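Local coordinates for protein endo-xylogalacturonan hydrolase A (Aspergillus tubingensis, PDB 4C2L) that hydrolyses the xylose-substituted galacturonan backbone of xylogalacturonan, a component of the hairy regions of pectin, as a secreted fungal glycoside hydrolase of family 28, at residues A256-I267 with D288-Q299; K366-T374 with V380-G388. One frame throughout, in Å; residues are numbered along the deposited sequence. Where two conformers were deposited one is given.

Contact 1: A256-I267 with D288-Q299; sequences ATMINSTKAAGI and DFTVDNSDYAFQ. With NAG (2-acetamido-2-deoxy-beta-D-glucopyranose), chain D.
F289 holds CG anti to its own carbonyl carbon (chi1 -84°), and this turn lays the ring over A256. The CB of A256 sits above the centre of one ring face, 3.5 Å from the centroid, a CH-pi contact. The CG of M258 reaches CD2 of F289 at 3.8 Å, its chain bent at chi2 and chi3. The carbonyl oxygen of A264 comes to the ring's edge, 3.5 Å from CE2 of F289. F328 stacks on the same phenyl group. S294 also has its hydroxyl beside the backbone N (chi1 -67°). There OG accepts the N-H of S261 at 3.1 Å and gives a weak bond to the O of M258. One hydroxyl thus ties both sides of the bend after residue 259.

The two segments are successive coils of the right-handed parallel beta-helix of family 28, in the third and fourth PbH1 repeats. Each residue lies beside the one 33 positions later, in the next coil, from T257 beside T290 to G266 beside Q299. Strand 256-259 runs parallel to 289-291, and M258 N bonds to T290 O. Beyond the corner, I267 N bonds to Q299 O.

At the outer bend, N260 carries an N-linked NAG on ND2. Its other amide atom, OD1, accepts ND2 of N293 at 2.9 Å. The donor stands above the carbonyl plane of N260, and the two amide planes are 75° apart. A water donates to the same OD1 and to OD1 of D292. Where strands 266-267 and 298-299 pair, F298 lies with one face over CA of G266, 4.2 Å from the centroid and offset toward the rim. The CB of A265 meets CD1 of F298 at 3.6 Å.

Contact 2: K366-T374 with V380-G388; sequences KSEVLCANT and VTCTSGASG
L370 and T383 pair as parallel strand neighbours, and the side chain of L370 then runs along the turn that follows T383. Its CB lies 4.0 Å from CB of A386. CG stands anti to the carbonyl carbon (chi1 -62°), which carries the two methyls toward residues 383-385. CD1 meets the carbonyl oxygen of G385 at 3.6 Å. CD2 lies near the oxygens of S384 and T383. A386 also presses on the backbone of the next residue, its CB 3.4 Å from C of C371. G385 has backbone angles that favour glycine.

Two backbone bonds make the ladder. T383 N gives to V369 O, and C371 N gives to T383 O at 2.8 Å. Covalent closure comes from the disulfide between C371 SG and C382 SG, 2.1 Å long with chi3 of -70°. Next to it, OG1 of T374 is 3.5 Å from SG of C382. On the same face as L370, E368 crosses T383 at about a right angle, with CG of E368 3.4 Å from OG1 of T383. One water takes the N-H of V369, gives to T381 O and accepts from OG1 of T383. A second water joins C371 O to the N-H of G385. These waters bridge the segments on either side of the two direct backbone bonds.

The pair ends the parallel beta-helix. Strand 383-384 is the last strand at one edge of its sheet, and strand 368-372 lies between it and strand 339-344. E368, L370 and A372 bond through their backbones to P338, V340, A341 and L343 on that inner side. V380 turns to strand 350-358, touching I355 and F358. The last residues then pass by strand 339-344, where the N-H of S387 bonds to OD1 of N342.

Overall arrangement
Contact 1 and contact 2 lie in series along the beta-helix, and both reach the same parallel sheet. Strands 266-269 and 296-301 of contact 1 are followed by 339-344, and then by the two strands of contact 2. Their centres are about 16 Å apart and their nearest atoms about 5 Å, without touching. N342 joins the two regions: it bonds to Y296 of contact 1 and to S387 of contact 2. Contact 1 borders the probable catalytic site. The side chain of T262 is about 4 Å from that of H233, and that of K263 about 7 Å from that of D210, the likely proton donor. Contact 2 lies away from these catalytic residues.

Contact 1: A256-I267 with D288-Q299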
ATOM      1  N   ALA A 256       3.366  -4.598  13.271  1.00 14.47           N
ATOM      2  CA  ALA A 256       3.621  -5.079  11.914  1.00 15.65           C
ATOM      3  C   ALA A 256       4.536  -6.287  11.924  1.00 16.29           C
ATOM      4  O   ALA A 256       5.649  -6.239  12.456  1.00 17.00           O
ATOM      5  CB  ALA A 256       4.239  -3.983  11.059  1.00 15.58           C
ATOM      6  N   THR A 257       4.071  -7.367  11.325  1.00 15.89           N
ATOM      7  CA  THR A 257       4.924  -8.535  11.126  1.00 16.82           C
ATOM      8  C   THR A 257       5.338  -8.553   9.667  1.00 17.26           C
ATOM      9  O   THR A 257       4.504  -8.766   8.774  1.00 16.93           O
ATOM     10  CB  THR A 257       4.178  -9.821  11.496  1.00 18.21           C
ATOM     11  OG1 THR A 257       3.755  -9.723  12.860  1.00 19.25           O
ATOM     12  CG2 THR A 257       5.096 -11.071  11.313  1.00 18.55           C
ATOM     13  N   MET A 258       6.630  -8.311   9.438  1.00 16.29           N
ATOM     14  CA  MET A 258       7.194  -8.137   8.116  1.00 17.55           C
ATOM     15  C   MET A 258       8.078  -9.341   7.802  1.00 18.72           C
ATOM     16  O   MET A 258       9.139  -9.533   8.417  1.00 20.62           O
ATOM     17  CB  MET A 258       8.007  -6.832   8.060  1.00 17.67           C
ATOM     18  CG  MET A 258       7.222  -5.592   8.497  1.00 17.70           C
ATOM     19  SD  MET A 258       5.664  -5.348   7.614  1.00 19.49           S
ATOM     20  CE  MET A 258       6.294  -4.894   6.017  1.00 18.60           C
ATOM     21  N   ILE A 259       7.618 -10.153   6.860  1.00 17.15           N
ATOM     22  CA  ILE A 259       8.241 -11.430   6.544  1.00 16.84           C
ATOM     23  C   ILE A 259       8.793 -11.378   5.122  1.00 16.68           C
ATOM     24  O   ILE A 259       8.070 -11.006   4.191  1.00 16.14           O
ATOM     25  CB  ILE A 259       7.186 -12.565   6.629  1.00 17.15           C
ATOM     26  CG1 ILE A 259       6.546 -12.605   8.024  1.00 17.89           C
ATOM     27  CG2 ILE A 259       7.817 -13.897   6.245  1.00 17.66           C
ATOM     28  CD1 ILE A 259       5.217 -13.341   8.094  1.00 19.96           C
ATOM     29  N   ASN A 260      10.068 -11.730   4.945  1.00 15.86           N
ATOM     30  CA  ASN A 260      10.658 -11.806   3.609  1.00 17.02           C
ATOM     31  C   ASN A 260      10.451 -10.539   2.794  1.00 16.75           C
ATOM     32  O   ASN A 260      10.206 -10.604   1.589  1.00 17.40           O
ATOM     33  CB  ASN A 260      10.044 -12.976   2.823  1.00 18.43           C
ATOM     34  CG  ASN A 260      10.462 -14.321   3.360  1.00 21.12           C
ATOM     35  OD1 ASN A 260      11.301 -14.413   4.252  1.00 20.32           O
ATOM     36  ND2 ASN A 260       9.862 -15.380   2.822  1.00 22.97           N
ATOM     37  N   SER A 261      10.535  -9.385   3.448  1.00 16.55           N
ATOM     38  CA  SER A 261      10.326  -8.117   2.774  0.50 16.15           C
ATOM     39  C   SER A 261      11.686  -7.468   2.452  1.00 16.37           C
ATOM     40  O   SER A 261      12.709  -7.821   3.057  1.00 16.65           O
ATOM     41  CB  SER A 261       9.413  -7.223   3.627  0.50 15.99           C
ATOM     42  OG  SER A 261       8.102  -7.803   3.740  0.50 14.89           O
ATOM     43  N   THR A 262      11.721  -6.556   1.490  1.00 15.56           N
ATOM     44  CA  THR A 262      13.010  -5.928   1.165  1.00 15.77           C
ATOM     45  C   THR A 262      13.448  -4.992   2.291  1.00 16.26           C
ATOM     46  O   THR A 262      14.635  -4.849   2.560  1.00 17.59           O
ATOM     47  CB  THR A 262      12.984  -5.161  -0.173  1.00 16.17           C
ATOM     48  OG1 THR A 262      11.925  -4.203  -0.145  1.00 16.00           O
ATOM     49  CG2 THR A 262      12.803  -6.119  -1.367  1.00 16.51           C
ATOM     50  N   LYS A 263      12.483  -4.335   2.918  1.00 16.74           N
ATOM     51  CA  LYS A 263      12.697  -3.589   4.167  1.00 16.48           C
ATOM     52  C   LYS A 263      11.435  -3.762   4.979  1.00 15.73           C
ATOM     53  O   LYS A 263      10.348  -3.916   4.417  1.00 16.67           O
ATOM     54  CB  LYS A 263      13.007  -2.101   3.916  1.00 16.88           C
ATOM     55  CG  LYS A 263      11.845  -1.299   3.325  1.00 17.44           C
ATOM     56  CD  LYS A 263      12.214   0.160   3.085  1.00 18.16           C
ATOM     57  CE  LYS A 263      11.020   0.983   2.596  1.00 19.07           C
ATOM     58  NZ  LYS A 263      10.641   0.639   1.201  1.00 19.61           N
ATOM     59  N   ALA A 264      11.556  -3.779   6.298  1.00 14.76           N
ATOM     60  CA  ALA A 264      10.378  -3.834   7.135  1.00 14.49           C
ATOM     61  C   ALA A 264       9.678  -2.476   7.095  1.00 13.89           C
ATOM     62  O   ALA A 264       8.458  -2.383   7.050  1.00 13.47           O
ATOM     63  CB  ALA A 264      10.751  -4.201   8.561  1.00 14.67           C
ATOM     64  N   ALA A 265      10.474  -1.419   7.082  1.00 13.80           N
ATOM     65  CA  ALA A 265       9.916  -0.071   7.129  1.00 13.46           C
ATOM     66  C   ALA A 265      10.926   0.898   6.583  1.00 13.28           C
ATOM     67  O   ALA A 265      12.129   0.625   6.598  1.00 13.44           O
ATOM     68  CB  ALA A 265       9.548   0.302   8.553  1.00 14.17           C
ATOM     69  N   GLY A 266      10.454   2.031   6.070  1.00 12.88           N
ATOM     70  CA  GLY A 266      11.406   3.026   5.609  1.00 12.81           C
ATOM     71  C   GLY A 266      10.787   4.292   5.071  1.00 13.07           C
ATOM     72  O   GLY A 266       9.557   4.449   5.052  1.00 12.49           O
ATOM     73  N   ILE A 267      11.681   5.193   4.669  1.00 12.81           N
ATOM     74  CA  ILE A 267      11.334   6.487   4.086  1.00 13.23           C
ATOM     75  C   ILE A 267      12.137   6.646   2.800  1.00 13.59           C
ATOM     76  O   ILE A 267      13.340   6.366   2.793  1.00 14.14           O
ATOM     77  CB  ILE A 267      11.672   7.644   5.063  1.00 12.95           C
ATOM     78  CG1 ILE A 267      10.858   7.480   6.360  1.00 13.42           C
ATOM     79  CG2 ILE A 267      11.351   8.997   4.405  1.00 13.03           C
ATOM     80  CD1 ILE A 267      11.274   8.402   7.491  1.00 14.29           C
ATOM     81  N   ASP A 288       6.556  -1.556  17.371  1.00 17.26           N
ATOM     82  CA  ASP A 288       6.212  -2.978  17.538  1.00 18.83           C
ATOM     83  C   ASP A 288       6.256  -3.732  16.204  1.00 17.61           C
ATOM     84  O   ASP A 288       5.241  -4.297  15.754  1.00 16.94           O
ATOM     85  CB  ASP A 288       4.818  -3.118  18.167  1.00 21.47           C
ATOM     86  CG  ASP A 288       4.822  -2.969  19.679  1.00 26.38           C
ATOM     87  OD1 ASP A 288       5.898  -2.735  20.283  1.00 29.58           O
ATOM     88  OD2 ASP A 288       3.727  -3.084  20.277  1.00 29.58           O
ATOM     89  N   PHE A 289       7.416  -3.715  15.568  1.00 15.84           N
ATOM     90  CA  PHE A 289       7.640  -4.468  14.344  1.00 16.84           C
ATOM     91  C   PHE A 289       8.384  -5.750  14.637  1.00 18.55           C
ATOM     92  O   PHE A 289       9.356  -5.764  15.412  1.00 18.47           O
ATOM     93  CB  PHE A 289       8.471  -3.687  13.332  1.00 14.97           C
ATOM     94  CG  PHE A 289       7.674  -2.740  12.471  1.00 14.68           C
ATOM     95  CD1 PHE A 289       6.878  -1.744  13.038  1.00 14.89           C
ATOM     96  CD2 PHE A 289       7.767  -2.813  11.084  1.00 14.72           C
ATOM     97  CE1 PHE A 289       6.160  -0.857  12.240  1.00 14.44           C
ATOM     98  CE2 PHE A 289       7.049  -1.928  10.271  1.00 14.24           C
ATOM     99  CZ  PHE A 289       6.256  -0.949  10.848  1.00 14.18           C
ATOM    100  N   THR A 290       7.924  -6.815  13.997  1.00 18.21           N
ATOM    101  CA  THR A 290       8.648  -8.075  13.981  1.00 20.46           C
ATOM    102  C   THR A 290       9.247  -8.248  12.602  1.00 20.66           C
ATOM    103  O   THR A 290       8.537  -8.216  11.589  1.00 19.99           O
ATOM    104  CB  THR A 290       7.708  -9.236  14.351  1.00 21.95           C
ATOM    105  OG1 THR A 290       7.221  -9.004  15.682  1.00 23.66           O
ATOM    106  CG2 THR A 290       8.438 -10.568  14.304  1.00 23.45           C
ATOM    107  N   VAL A 291      10.565  -8.381  12.563  1.00 20.13           N
ATOM    108  CA  VAL A 291      11.300  -8.565  11.332  1.00 22.15           C
ATOM    109  C   VAL A 291      11.610 -10.066  11.222  1.00 24.85           C
ATOM    110  O   VAL A 291      12.235 -10.660  12.115  1.00 25.18           O
ATOM    111  CB  VAL A 291      12.597  -7.715  11.328  1.00 23.25           C
ATOM    112  CG1 VAL A 291      13.353  -7.862  10.015  1.00 25.17           C
ATOM    113  CG2 VAL A 291      12.261  -6.246  11.607  1.00 23.15           C
ATOM    114  N   ASP A 292      11.143 -10.677  10.140  1.00 23.56           N
ATOM    115  CA  ASP A 292      11.380 -12.097   9.894  1.00 22.92           C
ATOM    116  C   ASP A 292      11.980 -12.263   8.514  1.00 21.24           C
ATOM    117  O   ASP A 292      11.262 -12.322   7.514  1.00 20.36           O
ATOM    118  CB  ASP A 292      10.067 -12.874  10.044  1.00 25.18           C
ATOM    119  CG  ASP A 292      10.202 -14.357   9.704  1.00 27.26           C
ATOM    120  OD1 ASP A 292      11.321 -14.822   9.384  1.00 28.37           O
ATOM    121  OD2 ASP A 292       9.156 -15.045   9.730  1.00 30.11           O
ATOM    122  N   ASN A 293      13.309 -12.314   8.458  1.00 19.90           N
ATOM    123  CA  ASN A 293      14.024 -12.548   7.213  1.00 20.51           C
ATOM    124  C   ASN A 293      13.820 -11.425   6.178  1.00 19.63           C
ATOM    125  O   ASN A 293      13.877 -11.660   4.978  1.00 20.52           O
ATOM    126  CB  ASN A 293      13.635 -13.926   6.618  1.00 21.49           C
ATOM    127  CG  ASN A 293      14.633 -14.415   5.596  1.00 23.53           C
ATOM    128  OD1 ASN A 293      15.837 -14.338   5.814  1.00 23.13           O
ATOM    129  ND2 ASN A 293      14.139 -14.921   4.465  1.00 23.37           N
ATOM    130  N   SER A 294      13.593 -10.201   6.653  1.00 19.18           N
ATOM    131  CA  SER A 294      13.551  -9.035   5.765  1.00 18.33           C
ATOM    132  C   SER A 294      14.965  -8.494   5.550  1.00 18.27           C
ATOM    133  O   SER A 294      15.819  -8.651   6.420  1.00 19.26           O
ATOM    134  CB  SER A 294      12.625  -7.978   6.344  1.00 18.36           C
ATOM    135  OG  SER A 294      11.287  -8.462   6.319  1.00 19.28           O
ATOM    136  N   ASP A 295      15.236  -7.879   4.404  1.00 17.61           N
ATOM    137  CA  ASP A 295      16.629  -7.515   4.090  1.00 18.28           C
ATOM    138  C   ASP A 295      17.191  -6.399   4.979  1.00 18.73           C
ATOM    139  O   ASP A 295      18.345  -6.461   5.405  1.00 19.10           O
ATOM    140  CB  ASP A 295      16.810  -7.191   2.609  1.00 18.92           C
ATOM    141  CG  ASP A 295      16.396  -8.345   1.702  1.00 20.12           C
ATOM    142  OD1 ASP A 295      16.587  -9.521   2.084  1.00 20.43           O
ATOM    143  OD2 ASP A 295      15.871  -8.058   0.607  1.00 21.20           O
ATOM    144  N   TYR A 296      16.381  -5.383   5.244  1.00 18.56           N
ATOM    145  CA  TYR A 296      16.696  -4.365   6.241  1.00 17.94           C
ATOM    146  C   TYR A 296      15.523  -4.258   7.188  1.00 17.86           C
ATOM    147  O   TYR A 296      14.364  -4.418   6.783  1.00 18.20           O
ATOM    148  CB  TYR A 296      16.878  -2.989   5.589  1.00 18.02           C
ATOM    149  CG  TYR A 296      18.135  -2.756   4.788  1.00 18.41           C
ATOM    150  CD1 TYR A 296      19.399  -3.054   5.308  1.00 18.51           C
ATOM    151  CD2 TYR A 296      18.064  -2.151   3.535  1.00 18.23           C
ATOM    152  CE1 TYR A 296      20.547  -2.801   4.570  1.00 19.33           C
ATOM    153  CE2 TYR A 296      19.205  -1.888   2.795  1.00 19.23           C
ATOM    154  CZ  TYR A 296      20.441  -2.212   3.325  1.00 18.86           C
ATOM    155  OH  TYR A 296      21.571  -1.952   2.579  1.00 20.02           O
ATOM    156  N   ALA A 297      15.808  -3.940   8.445  1.00 15.86           N
ATOM    157  CA  ALA A 297      14.775  -3.637   9.403  1.00 15.85           C
ATOM    158  C   ALA A 297      14.229  -2.236   9.128  1.00 15.86           C
ATOM    159  O   ALA A 297      13.030  -1.995   9.236  1.00 15.91           O
ATOM    160  CB  ALA A 297      15.329  -3.713  10.816  1.00 16.55           C
ATOM    161  N   PHE A 298      15.126  -1.306   8.823  1.00 15.53           N
ATOM    162  CA  PHE A 298      14.712   0.069   8.517  1.00 15.85           C
ATOM    163  C   PHE A 298      15.632   0.687   7.496  1.00 16.21           C
ATOM    164  O   PHE A 298      16.843   0.407   7.474  1.00 16.50           O
ATOM    165  CB  PHE A 298      14.661   0.930   9.785  1.00 16.35           C
ATOM    166  CG  PHE A 298      13.803   2.153   9.636  1.00 16.85           C
ATOM    167  CD1 PHE A 298      12.426   2.071   9.820  1.00 17.16           C
ATOM    168  CD2 PHE A 298      14.356   3.378   9.276  1.00 17.92           C
ATOM    169  CE1 PHE A 298      11.615   3.194   9.660  1.00 17.88           C
ATOM    170  CE2 PHE A 298      13.551   4.507   9.127  1.00 17.97           C
ATOM    171  CZ  PHE A 298      12.178   4.409   9.307  1.00 17.61           C
ATOM    172  N   GLN A 299      15.080   1.547   6.642  1.00 15.70           N
ATOM    173  CA  GLN A 299      15.897   2.149   5.617  1.00 16.04           C
ATOM    174  C   GLN A 299      15.439   3.567   5.355  1.00 16.43           C
ATOM    175  O   GLN A 299      14.240   3.835   5.319  1.00 16.14           O
ATOM    176  CB  GLN A 299      15.842   1.315   4.330  1.00 16.62           C
ATOM    177  CG  GLN A 299      16.715   1.853   3.213  1.00 17.81           C
ATOM    178  CD  GLN A 299      16.740   0.966   1.989  1.00 19.03           C
ATOM    179  OE1 GLN A 299      15.927   0.042   1.852  1.00 20.02           O
ATOM    180  NE2 GLN A 299      17.662   1.254   1.070  1.00 19.63           N
TER
HETATM  181  C1  NAG D 411      10.246 -16.694   3.263  1.00 28.15           C
HETATM  182  C2  NAG D 411       9.200 -17.733   2.887  1.00 31.72           C
HETATM  183  C3  NAG D 411       9.704 -19.159   3.123  1.00 33.82           C
HETATM  184  C4  NAG D 411      11.065 -19.367   2.471  1.00 34.94           C
HETATM  185  C5  NAG D 411      12.008 -18.280   2.993  1.00 35.18           C
HETATM  186  C6  NAG D 411      13.417 -18.416   2.427  1.00 35.59           C
HETATM  187  C7  NAG D 411       6.824 -17.369   3.305  1.00 33.37           C
HETATM  188  C8  NAG D 411       5.810 -17.220   4.397  1.00 33.12           C
HETATM  189  N2  NAG D 411       8.058 -17.551   3.746  1.00 32.81           N
HETATM  190  O3  NAG D 411       8.748 -20.061   2.608  1.00 35.63           O
HETATM  191  O4  NAG D 411      11.571 -20.654   2.783  1.00 39.37           O
HETATM  192  O5  NAG D 411      11.479 -17.000   2.642  1.00 31.33           O
HETATM  193  O6  NAG D 411      13.352 -18.301   1.025  1.00 40.19           O
HETATM  194  O7  NAG D 411       6.520 -17.327   2.108  1.00 35.39           O
HETATM  195  O   HOH W   1      10.947 -16.051   6.731  1.00 32.21           O

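Contact 2: K366-T374 with V380-G388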
ATOM      1  N   LYS A 366      25.327 -10.283  14.336  1.00 26.98           N
ATOM      2  CA  LYS A 366      25.747  -8.878  14.304  1.00 29.23           C
ATOM      3  C   LYS A 366      24.565  -7.949  14.015  1.00 29.07           C
ATOM      4  O   LYS A 366      23.491  -8.423  13.617  1.00 28.06           O
ATOM      5  CB  LYS A 366      26.868  -8.682  13.291  1.00 31.37           C
ATOM      6  CG  LYS A 366      28.181  -9.276  13.777  1.00 33.91           C
ATOM      7  CD  LYS A 366      29.165  -9.470  12.643  1.00 37.18           C
ATOM      8  CE  LYS A 366      30.473 -10.036  13.170  1.00 38.86           C
ATOM      9  NZ  LYS A 366      31.523 -10.003  12.114  1.00 41.32           N
ATOM     10  N   SER A 367      24.755  -6.642  14.227  1.00 27.96           N
ATOM     11  CA  SER A 367      23.667  -5.660  14.059  1.00 27.62           C
ATOM     12  C   SER A 367      24.166  -4.260  13.694  1.00 26.69           C
ATOM     13  O   SER A 367      23.935  -3.273  14.409  1.00 28.18           O
ATOM     14  CB  SER A 367      22.800  -5.606  15.315  1.00 29.06           C
ATOM     15  OG  SER A 367      23.606  -5.313  16.446  1.00 32.99           O
ATOM     16  N   GLU A 368      24.841  -4.175  12.566  1.00 24.17           N
ATOM     17  CA  GLU A 368      25.406  -2.931  12.110  1.00 24.16           C
ATOM     18  C   GLU A 368      24.321  -2.027  11.506  1.00 22.99           C
ATOM     19  O   GLU A 368      23.436  -2.494  10.792  1.00 21.57           O
ATOM     20  CB  GLU A 368      26.474  -3.264  11.085  1.00 26.73           C
ATOM     21  CG  GLU A 368      27.340  -2.123  10.611  1.00 31.25           C
ATOM     22  CD  GLU A 368      28.482  -2.624   9.745  1.00 33.27           C
ATOM     23  OE1 GLU A 368      29.143  -3.609  10.143  1.00 36.49           O
ATOM     24  OE2 GLU A 368      28.705  -2.043   8.665  1.00 37.90           O
ATOM     25  N   VAL A 369      24.385  -0.740  11.831  1.00 20.90           N
ATOM     26  CA  VAL A 369      23.485   0.254  11.250  1.00 20.59           C
ATOM     27  C   VAL A 369      24.344   1.253  10.478  1.00 20.88           C
ATOM     28  O   VAL A 369      25.184   1.958  11.068  1.00 21.38           O
ATOM     29  CB  VAL A 369      22.646   0.958  12.344  1.00 20.34           C
ATOM     30  CG1 VAL A 369      21.786   2.076  11.751  1.00 20.29           C
ATOM     31  CG2 VAL A 369      21.779  -0.047  13.095  1.00 20.80           C
ATOM     32  N   LEU A 370      24.158   1.307   9.166  1.00 20.00           N
ATOM     33  CA  LEU A 370      24.858   2.278   8.342  1.00 20.45           C
ATOM     34  C   LEU A 370      24.132   3.610   8.434  1.00 21.15           C
ATOM     35  O   LEU A 370      22.899   3.644   8.384  1.00 19.50           O
ATOM     36  CB  LEU A 370      24.918   1.831   6.885  1.00 21.27           C
ATOM     37  CG  LEU A 370      25.665   0.525   6.600  1.00 22.32           C
ATOM     38  CD1 LEU A 370      25.732   0.348   5.098  1.00 21.73           C
ATOM     39  CD2 LEU A 370      27.063   0.543   7.222  1.00 23.99           C
ATOM     40  N   CYS A 371      24.895   4.697   8.595  1.00 21.35           N
ATOM     41  CA  CYS A 371      24.295   6.029   8.756  1.00 21.51           C
ATOM     42  C   CYS A 371      25.012   7.092   7.947  1.00 21.33           C
ATOM     43  O   CYS A 371      26.239   7.053   7.795  1.00 21.58           O
ATOM     44  CB  CYS A 371      24.339   6.476  10.214  1.00 23.67           C
ATOM     45  SG  CYS A 371      23.514   5.418  11.416  1.00 25.76           S
ATOM     46  N   ALA A 372      24.234   8.042   7.435  1.00 19.24           N
ATOM     47  CA  ALA A 372      24.768   9.294   6.926  1.00 19.34           C
ATOM     48  C   ALA A 372      23.821  10.395   7.377  1.00 18.29           C
ATOM     49  O   ALA A 372      22.597  10.248   7.262  1.00 17.30           O
ATOM     50  CB  ALA A 372      24.872   9.266   5.409  1.00 19.02           C
ATOM     51  N   ASN A 373      24.380  11.472   7.939  1.00 17.35           N
ATOM     52  CA  ASN A 373      23.597  12.660   8.306  1.00 16.18           C
ATOM     53  C   ASN A 373      22.527  12.405   9.369  1.00 15.87           C
ATOM     54  O   ASN A 373      21.487  13.062   9.385  1.00 15.06           O
ATOM     55  CB  ASN A 373      22.988  13.318   7.059  1.00 16.73           C
ATOM     56  CG  ASN A 373      24.032  13.682   6.039  1.00 18.15           C
ATOM     57  OD1 ASN A 373      24.886  14.542   6.301  1.00 18.08           O
ATOM     58  ND2 ASN A 373      23.993  13.031   4.873  1.00 16.82           N
ATOM     59  N   THR A 374      22.809  11.451  10.253  1.00 16.14           N
ATOM     60  CA  THR A 374      21.917  11.102  11.341  1.00 16.28           C
ATOM     61  C   THR A 374      22.274  11.919  12.574  1.00 15.97           C
ATOM     62  O   THR A 374      23.432  12.326  12.736  1.00 15.97           O
ATOM     63  CB  THR A 374      21.986   9.593  11.676  1.00 17.12           C
ATOM     64  OG1 THR A 374      23.353   9.203  11.842  1.00 16.87           O
ATOM     65  CG2 THR A 374      21.362   8.754  10.542  1.00 17.00           C
ATOM     66  N   VAL A 380      20.997   4.409  18.415  1.00 24.98           N
ATOM     67  CA  VAL A 380      21.771   3.204  18.101  1.00 25.08           C
ATOM     68  C   VAL A 380      23.146   3.627  17.587  1.00 25.71           C
ATOM     69  O   VAL A 380      23.305   4.736  17.070  1.00 23.60           O
ATOM     70  CB  VAL A 380      21.094   2.289  17.042  1.00 25.20           C
ATOM     71  CG1 VAL A 380      19.748   1.772  17.537  1.00 25.08           C
ATOM     72  CG2 VAL A 380      20.956   2.986  15.692  1.00 25.02           C
ATOM     73  N   THR A 381      24.129   2.743  17.720  1.00 25.44           N
ATOM     74  CA  THR A 381      25.483   3.014  17.230  1.00 26.81           C
ATOM     75  C   THR A 381      25.517   2.996  15.706  1.00 27.38           C
ATOM     76  O   THR A 381      24.968   2.088  15.084  1.00 29.17           O
ATOM     77  CB  THR A 381      26.506   2.007  17.802  1.00 27.76           C
ATOM     78  OG1 THR A 381      26.383   1.976  19.226  1.00 29.64           O
ATOM     79  CG2 THR A 381      27.932   2.421  17.450  1.00 27.87           C
ATOM     80  N   CYS A 382      26.147   4.011  15.118  1.00 27.15           N
ATOM     81  CA  CYS A 382      26.244   4.150  13.669  1.00 28.08           C
ATOM     82  C   CYS A 382      27.564   3.675  13.119  1.00 28.62           C
ATOM     83  O   CYS A 382      28.591   3.712  13.810  1.00 29.17           O
ATOM     84  CB  CYS A 382      26.045   5.605  13.235  1.00 28.71           C
ATOM     85  SG  CYS A 382      24.315   6.114  13.200  1.00 33.17           S
ATOM     86  N   THR A 383      27.516   3.243  11.866  1.00 26.58           N
ATOM     87  CA  THR A 383      28.685   2.927  11.069  1.00 27.18           C
ATOM     88  C   THR A 383      28.551   3.721   9.778  1.00 27.82           C
ATOM     89  O   THR A 383      27.472   3.791   9.194  1.00 25.33           O
ATOM     90  CB  THR A 383      28.739   1.419  10.766  1.00 27.08           C
ATOM     91  OG1 THR A 383      28.759   0.697  12.002  1.00 28.16           O
ATOM     92  CG2 THR A 383      29.972   1.057   9.935  1.00 29.14           C
ATOM     93  N   SER A 384      29.639   4.337   9.333  1.00 27.76           N
ATOM     94  CA  SER A 384      29.609   5.112   8.102  1.00 28.24           C
ATOM     95  C   SER A 384      29.477   4.190   6.891  1.00 28.02           C
ATOM     96  O   SER A 384      29.797   2.994   6.954  1.00 28.18           O
ATOM     97  CB  SER A 384      30.875   5.954   7.970  1.00 31.43           C
ATOM     98  OG  SER A 384      31.972   5.117   7.664  1.00 34.00           O
ATOM     99  N   GLY A 385      29.007   4.760   5.791  1.00 26.68           N
ATOM    100  CA  GLY A 385      28.894   4.040   4.539  1.00 26.85           C
ATOM    101  C   GLY A 385      27.462   3.824   4.091  1.00 26.64           C
ATOM    102  O   GLY A 385      27.221   3.006   3.214  1.00 27.68           O
ATOM    103  N   ALA A 386      26.514   4.551   4.684  1.00 25.51           N
ATOM    104  CA  ALA A 386      25.116   4.515   4.215  1.00 24.52           C
ATOM    105  C   ALA A 386      25.039   5.007   2.775  1.00 24.37           C
ATOM    106  O   ALA A 386      25.849   5.828   2.352  1.00 25.12           O
ATOM    107  CB  ALA A 386      24.213   5.353   5.118  1.00 23.62           C
ATOM    108  N   SER A 387      24.080   4.496   2.011  1.00 23.79           N
ATOM    109  CA  SER A 387      23.898   4.944   0.632  1.00 23.68           C
ATOM    110  C   SER A 387      22.449   4.703   0.226  1.00 23.51           C
ATOM    111  O   SER A 387      21.749   3.931   0.882  1.00 23.33           O
ATOM    112  CB  SER A 387      24.854   4.211  -0.326  1.00 24.89           C
ATOM    113  OG  SER A 387      24.547   2.829  -0.389  1.00 25.95           O
ATOM    114  N   GLY A 388      22.009   5.373  -0.832  1.00 23.29           N
ATOM    115  CA  GLY A 388      20.638   5.216  -1.331  1.00 24.20           C
ATOM    116  C   GLY A 388      19.734   6.392  -1.011  1.00 24.27           C
ATOM    117  O   GLY A 388      18.730   6.622  -1.703  1.00 23.73           O
ATOM    118  OXT GLY A 388      19.981   7.149  -0.061  1.00 24.32           O
TER
HETATM  119  O   HOH W   2      23.996  -0.538  15.990  1.00 34.20           O
HETATM  120  O   HOH W   3      26.425   0.246  13.514  1.00 24.59           O
HETATM  121  O   HOH W   4      27.927   7.212   5.684  1.00 28.62           O